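Local coordinates for PaxB (Photorhabdus luminescens, PDB 6EK4), which probably acts as one component of a two-component alpha-helical pore-forming toxin of the YaxAB type, which perforates membranes, at residues A61-L75 against I333-Y347. Residues are numbered along the deposited sequence; the frame is centred on the assembly and turned at random.
Sequences ARASVPQLQTVLRQL and IHKQLDFLDDLALQY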
loop_
_atom_site.group_PDB
_atom_site.type_symbol
_atom_site.label_atom_id
_atom_site.label_comp_id
_atom_site.label_asym_id
_atom_site.label_seq_id
_atom_site.Cartn_x
_atom_site.Cartn_y
_atom_site.Cartn_z
ATOM N N ALA A 61 17.556 -13.009 -7.876
ATOM C CA ALA A 61 18.522 -12.345 -7.003
ATOM C C ALA A 61 19.132 -13.317 -5.991
ATOM O O ALA A 61 20.343 -13.300 -5.766
ATOM C CB ALA A 61 17.866 -11.178 -6.281
ATOM N N ARG A 62 18.291 -14.161 -5.394
ATOM C CA ARG A 62 18.748 -15.153 -4.413
ATOM C C ARG A 62 19.656 -16.223 -5.026
ATOM O O ARG A 62 20.601 -16.674 -4.383
ATOM C CB ARG A 62 17.557 -15.834 -3.735
ATOM C CG ARG A 62 16.801 -14.950 -2.760
ATOM C CD ARG A 62 15.500 -15.608 -2.326
ATOM N NE ARG A 62 14.697 -14.736 -1.470
ATOM C CZ ARG A 62 14.920 -14.519 -0.173
ATOM N NH1 ARG A 62 15.937 -15.104 0.459
ATOM N NH2 ARG A 62 14.116 -13.703 0.503
ATOM N N ALA A 63 19.358 -16.625 -6.259
ATOM C CA ALA A 63 20.105 -17.685 -6.938
ATOM C C ALA A 63 21.423 -17.188 -7.523
ATOM O O ALA A 63 22.373 -17.960 -7.654
ATOM C CB ALA A 63 19.254 -18.306 -8.034
ATOM N N SER A 64 21.475 -15.906 -7.878
ATOM C CA SER A 64 22.666 -15.319 -8.494
ATOM C C SER A 64 23.886 -15.361 -7.576
ATOM O O SER A 64 25.005 -15.575 -8.040
ATOM C CB SER A 64 22.393 -13.871 -8.906
ATOM O OG SER A 64 22.110 -13.066 -7.775
ATOM N N VAL A 65 23.665 -15.158 -6.279
ATOM C CA VAL A 65 24.763 -15.081 -5.309
ATOM C C VAL A 65 25.556 -16.398 -5.204
ATOM O O VAL A 65 26.768 -16.393 -5.419
ATOM C CB VAL A 65 24.272 -14.597 -3.920
ATOM C CG1 VAL A 65 25.400 -14.640 -2.894
ATOM C CG2 VAL A 65 23.706 -13.188 -4.022
ATOM N N PRO A 66 24.884 -17.525 -4.887
ATOM C CA PRO A 66 25.605 -18.803 -4.831
ATOM C C PRO A 66 26.063 -19.320 -6.197
ATOM O O PRO A 66 26.986 -20.133 -6.262
ATOM C CB PRO A 66 24.576 -19.759 -4.217
ATOM C CG PRO A 66 23.262 -19.173 -4.578
ATOM C CD PRO A 66 23.468 -17.690 -4.516
ATOM N N GLN A 67 25.420 -18.861 -7.269
ATOM C CA GLN A 67 25.822 -19.220 -8.629
ATOM C C GLN A 67 27.158 -18.572 -8.988
ATOM O O GLN A 67 28.079 -19.249 -9.445
ATOM C CB GLN A 67 24.744 -18.801 -9.637
ATOM C CG GLN A 67 25.078 -19.072 -11.100
ATOM C CD GLN A 67 25.327 -20.541 -11.398
ATOM O OE1 GLN A 67 24.776 -21.425 -10.740
ATOM N NE2 GLN A 67 26.154 -20.807 -12.402
ATOM N N LEU A 68 27.250 -17.259 -8.781
ATOM C CA LEU A 68 28.469 -16.509 -9.090
ATOM C C LEU A 68 29.614 -16.836 -8.130
ATOM O O LEU A 68 30.780 -16.788 -8.522
ATOM C CB LEU A 68 28.191 -15.003 -9.085
ATOM C CG LEU A 68 27.269 -14.503 -10.200
ATOM C CD1 LEU A 68 26.907 -13.042 -9.974
ATOM C CD2 LEU A 68 27.907 -14.693 -11.569
ATOM N N GLN A 69 29.284 -17.161 -6.881
ATOM C CA GLN A 69 30.292 -17.612 -5.921
ATOM C C GLN A 69 30.966 -18.889 -6.413
ATOM O O GLN A 69 32.190 -18.986 -6.410
ATOM C CB GLN A 69 29.685 -17.838 -4.533
ATOM C CG GLN A 69 29.587 -16.576 -3.688
ATOM C CD GLN A 69 29.138 -16.846 -2.262
ATOM O OE1 GLN A 69 29.441 -16.076 -1.351
ATOM N NE2 GLN A 69 28.411 -17.941 -2.061
ATOM N N THR A 70 30.162 -19.857 -6.849
ATOM C CA THR A 70 30.682 -21.112 -7.395
ATOM C C THR A 70 31.632 -20.870 -8.568
ATOM O O THR A 70 32.703 -21.469 -8.635
ATOM C CB THR A 70 29.544 -22.043 -7.866
ATOM O OG1 THR A 70 28.651 -22.306 -6.775
ATOM C CG2 THR A 70 30.101 -23.365 -8.393
ATOM N N VAL A 71 31.236 -19.984 -9.479
ATOM C CA VAL A 71 32.021 -19.696 -10.682
ATOM C C VAL A 71 33.356 -19.022 -10.343
ATOM O O VAL A 71 34.408 -19.445 -10.828
ATOM C CB VAL A 71 31.219 -18.820 -11.677
ATOM C CG1 VAL A 71 32.097 -18.343 -12.825
ATOM C CG2 VAL A 71 30.021 -19.588 -12.220
ATOM N N LEU A 72 33.308 -17.982 -9.513
ATOM C CA LEU A 72 34.516 -17.241 -9.127
ATOM C C LEU A 72 35.478 -18.061 -8.265
ATOM O O LEU A 72 36.688 -17.853 -8.326
ATOM C CB LEU A 72 34.151 -15.938 -8.399
ATOM C CG LEU A 72 33.975 -14.682 -9.260
ATOM C CD1 LEU A 72 33.189 -14.961 -10.534
ATOM C CD2 LEU A 72 33.304 -13.586 -8.444
ATOM N N ARG A 73 34.944 -18.988 -7.472
ATOM C CA ARG A 73 35.769 -19.827 -6.593
ATOM C C ARG A 73 36.574 -20.900 -7.339
ATOM O O ARG A 73 37.495 -21.482 -6.766
ATOM C CB ARG A 73 34.906 -20.488 -5.514
ATOM C CG ARG A 73 34.448 -19.532 -4.420
ATOM C CD ARG A 73 33.584 -20.193 -3.349
ATOM N NE ARG A 73 32.549 -21.092 -3.874
ATOM C CZ ARG A 73 31.392 -21.373 -3.266
ATOM N NH1 ARG A 73 30.537 -22.209 -3.846
ATOM N NH2 ARG A 73 31.071 -20.831 -2.091
ATOM N N GLN A 74 36.229 -21.163 -8.597
ATOM C CA GLN A 74 36.954 -22.150 -9.404
ATOM C C GLN A 74 38.309 -21.643 -9.913
ATOM O O GLN A 74 39.184 -22.447 -10.239
ATOM C CB GLN A 74 36.099 -22.614 -10.588
ATOM C CG GLN A 74 34.888 -23.437 -10.180
ATOM C CD GLN A 74 34.250 -24.177 -11.342
ATOM O OE1 GLN A 74 33.059 -24.020 -11.613
ATOM N NE2 GLN A 74 35.040 -24.993 -12.034
ATOM N N LEU A 75 38.483 -20.324 -9.975
ATOM C CA LEU A 75 39.713 -19.729 -10.521
ATOM C C LEU A 75 40.931 -19.790 -9.578
ATOM O O LEU A 75 41.981 -20.293 -9.980
ATOM C CB LEU A 75 39.462 -18.289 -11.001
ATOM C CG LEU A 75 39.010 -18.150 -12.458
ATOM C CD1 LEU A 75 37.732 -18.933 -12.719
ATOM C CD2 LEU A 75 38.826 -16.684 -12.820
ATOM N N ILE A 333 39.276 -10.826 -7.941
ATOM C CA ILE A 333 38.433 -11.974 -7.603
ATOM C C ILE A 333 38.047 -11.955 -6.123
ATOM O O ILE A 333 36.880 -12.156 -5.785
ATOM C CB ILE A 333 39.126 -13.310 -7.958
ATOM C CG1 ILE A 333 39.219 -13.463 -9.479
ATOM C CG2 ILE A 333 38.373 -14.497 -7.365
ATOM C CD1 ILE A 333 40.197 -14.526 -9.935
ATOM N N HIS A 334 39.023 -11.711 -5.251
ATOM C CA HIS A 334 38.774 -11.676 -3.803
ATOM C C HIS A 334 37.900 -10.493 -3.381
ATOM O O HIS A 334 37.144 -10.597 -2.414
ATOM C CB HIS A 334 40.091 -11.682 -3.017
ATOM C CG HIS A 334 40.680 -13.049 -2.846
ATOM N ND1 HIS A 334 41.438 -13.662 -3.821
ATOM C CD2 HIS A 334 40.611 -13.926 -1.817
ATOM C CE1 HIS A 334 41.815 -14.856 -3.398
ATOM N NE2 HIS A 334 41.325 -15.041 -2.185
ATOM N N LYS A 335 38.003 -9.379 -4.102
ATOM C CA LYS A 335 37.151 -8.216 -3.845
ATOM C C LYS A 335 35.719 -8.515 -4.295
ATOM O O LYS A 335 34.758 -8.184 -3.597
ATOM C CB LYS A 335 37.688 -6.975 -4.566
ATOM C CG LYS A 335 37.243 -5.662 -3.944
ATOM C CD LYS A 335 37.528 -4.483 -4.861
ATOM C CE LYS A 335 37.029 -3.180 -4.256
ATOM N NZ LYS A 335 37.077 -2.057 -5.230
ATOM N N GLN A 336 35.593 -9.144 -5.464
ATOM C CA GLN A 336 34.295 -9.584 -5.980
ATOM C C GLN A 336 33.673 -10.674 -5.108
ATOM O O GLN A 336 32.456 -10.713 -4.939
ATOM C CB GLN A 336 34.427 -10.095 -7.419
ATOM C CG GLN A 336 34.587 -8.995 -8.456
ATOM C CD GLN A 336 34.608 -9.523 -9.880
ATOM O OE1 GLN A 336 34.302 -10.689 -10.131
ATOM N NE2 GLN A 336 34.966 -8.660 -10.823
ATOM N N LEU A 337 34.506 -11.558 -4.567
ATOM C CA LEU A 337 34.025 -12.619 -3.681
ATOM C C LEU A 337 33.551 -12.067 -2.337
ATOM O O LEU A 337 32.501 -12.474 -1.840
ATOM C CB LEU A 337 35.104 -13.686 -3.468
ATOM C CG LEU A 337 35.259 -14.709 -4.599
ATOM C CD1 LEU A 337 36.508 -15.552 -4.387
ATOM C CD2 LEU A 337 34.025 -15.596 -4.721
ATOM N N ASP A 338 34.319 -11.144 -1.758
ATOM C CA ASP A 338 33.927 -10.480 -0.507
ATOM C C ASP A 338 32.584 -9.762 -0.641
ATOM O O ASP A 338 31.802 -9.715 0.310
ATOM C CB ASP A 338 35.000 -9.477 -0.056
ATOM C CG ASP A 338 36.225 -10.149 0.544
ATOM O OD1 ASP A 338 36.310 -11.397 0.528
ATOM O OD2 ASP A 338 37.113 -9.419 1.035
ATOM N N PHE A 339 32.329 -9.201 -1.821
ATOM C CA PHE A 339 31.050 -8.562 -2.119
ATOM C C PHE A 339 29.909 -9.578 -2.118
ATOM O O PHE A 339 28.825 -9.296 -1.606
ATOM C CB PHE A 339 31.116 -7.850 -3.471
ATOM C CG PHE A 339 29.822 -7.211 -3.886
ATOM C CD1 PHE A 339 29.427 -6.002 -3.338
ATOM C CD2 PHE A 339 28.998 -7.819 -4.826
ATOM C CE1 PHE A 339 28.235 -5.410 -3.716
ATOM C CE2 PHE A 339 27.805 -7.230 -5.211
ATOM C CZ PHE A 339 27.423 -6.024 -4.653
ATOM N N LEU A 340 30.157 -10.751 -2.695
ATOM C CA LEU A 340 29.166 -11.830 -2.714
ATOM C C LEU A 340 28.987 -12.455 -1.329
ATOM O O LEU A 340 27.872 -12.819 -0.952
ATOM C CB LEU A 340 29.558 -12.908 -3.730
ATOM C CG LEU A 340 29.552 -12.481 -5.201
ATOM C CD1 LEU A 340 30.213 -13.543 -6.067
ATOM C CD2 LEU A 340 28.140 -12.194 -5.688
ATOM N N ASP A 341 30.085 -12.576 -0.581
ATOM C CA ASP A 341 30.042 -13.068 0.802
ATOM C C ASP A 341 29.140 -12.194 1.671
ATOM O O ASP A 341 28.458 -12.695 2.566
ATOM C CB ASP A 341 31.448 -13.105 1.420
ATOM C CG ASP A 341 32.352 -14.153 0.785
ATOM O OD1 ASP A 341 31.853 -15.009 0.021
ATOM O OD2 ASP A 341 33.572 -14.118 1.056
ATOM N N ASP A 342 29.152 -10.890 1.403
ATOM C CA ASP A 342 28.287 -9.936 2.096
ATOM C C ASP A 342 26.814 -10.153 1.748
ATOM O O ASP A 342 25.959 -10.119 2.629
ATOM C CB ASP A 342 28.695 -8.498 1.756
ATOM C CG ASP A 342 27.755 -7.467 2.351
ATOM O OD1 ASP A 342 27.114 -6.731 1.573
ATOM O OD2 ASP A 342 27.647 -7.404 3.594
ATOM N N LEU A 343 26.524 -10.368 0.466
ATOM C CA LEU A 343 25.152 -10.610 0.017
ATOM C C LEU A 343 24.590 -11.904 0.605
ATOM O O LEU A 343 23.418 -11.961 0.981
ATOM C CB LEU A 343 25.075 -10.653 -1.512
ATOM C CG LEU A 343 25.346 -9.342 -2.254
ATOM C CD1 LEU A 343 25.305 -9.572 -3.757
ATOM C CD2 LEU A 343 24.353 -8.260 -1.855
ATOM N N ALA A 344 25.427 -12.937 0.681
ATOM C CA ALA A 344 25.042 -14.198 1.317
ATOM C C ALA A 344 24.805 -14.008 2.816
ATOM O O ALA A 344 23.905 -14.626 3.388
ATOM C CB ALA A 344 26.106 -15.258 1.082
ATOM N N LEU A 345 25.614 -13.153 3.440
ATOM C CA LEU A 345 25.464 -12.830 4.861
ATOM C C LEU A 345 24.120 -12.157 5.151
ATOM O O LEU A 345 23.530 -12.379 6.210
ATOM C CB LEU A 345 26.615 -11.929 5.329
ATOM C CG LEU A 345 26.631 -11.478 6.793
ATOM C CD1 LEU A 345 26.784 -12.665 7.733
ATOM C CD2 LEU A 345 27.749 -10.470 7.015
ATOM N N GLN A 346 23.649 -11.336 4.215
ATOM C CA GLN A 346 22.348 -10.679 4.348
ATOM C C GLN A 346 21.203 -11.679 4.229
ATOM O O GLN A 346 20.289 -11.677 5.052
ATOM C CB GLN A 346 22.184 -9.580 3.298
ATOM C CG GLN A 346 23.131 -8.406 3.477
ATOM C CD GLN A 346 22.879 -7.300 2.471
ATOM O OE1 GLN A 346 21.740 -6.883 2.266
ATOM N NE2 GLN A 346 23.943 -6.817 1.841
ATOM N N TYR A 347 21.259 -12.527 3.202
ATOM C CA TYR A 347 20.244 -13.568 2.996
ATOM C C TYR A 347 20.207 -14.575 4.142
ATOM O O TYR A 347 19.130 -14.993 4.570
ATOM C CB TYR A 347 20.478 -14.314 1.674
ATOM C CG TYR A 347 20.073 -13.539 0.438
ATOM C CD1 TYR A 347 18.770 -13.077 0.279
ATOM C CD2 TYR A 347 20.984 -13.289 -0.584
ATOM C CE1 TYR A 347 18.391 -12.374 -0.851
ATOM C CE2 TYR A 347 20.613 -12.586 -1.719
ATOM C CZ TYR A 347 19.315 -12.132 -1.846
ATOM O OH TYR A 347 18.936 -11.435 -2.969
#
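The carbonyl O of A61, whose CB touches Y347 OH at 3.5 Å, accepts a hydrogen bond from S64 OG (2.7 Å), with the hydroxyl lying above the carbonyl plane. Shortly after, P66 has no N-H to give to the preceding turn, and helix 42-73 kinks there. R62, extended from CG to NE, runs its CG to 3.6 Å from Y347 CE1, and that ring atom lies over one face of the guanidinium, toward the rim. The guanidinium and ring planes are 45° apart, neither stacked nor perpendicular; R62 NE makes a salt bridge with D58 OD2. V65 is a knob in the hole formed by L340, L343, A344 and Y347. With CG1 anti to the backbone N (chi1 175°), that methyl faces L340 O and A344, while CG2 meets L343 CB at 3.8 Å and reaches the edge of the Y347 ring. Farther along, the Q69 and L340 side chains run past one another in opposite directions, and L72 takes L337 CD2 against its CB at 3.7 Å. W309 of helix 247-321 touches both L68 and L340, backing the interface. The two helices run roughly antiparallel, 143° between their directions and 9.5 Å apart at closest approach, within an elongated, all-helical bundle, consistent with an alpha-pore-forming toxin.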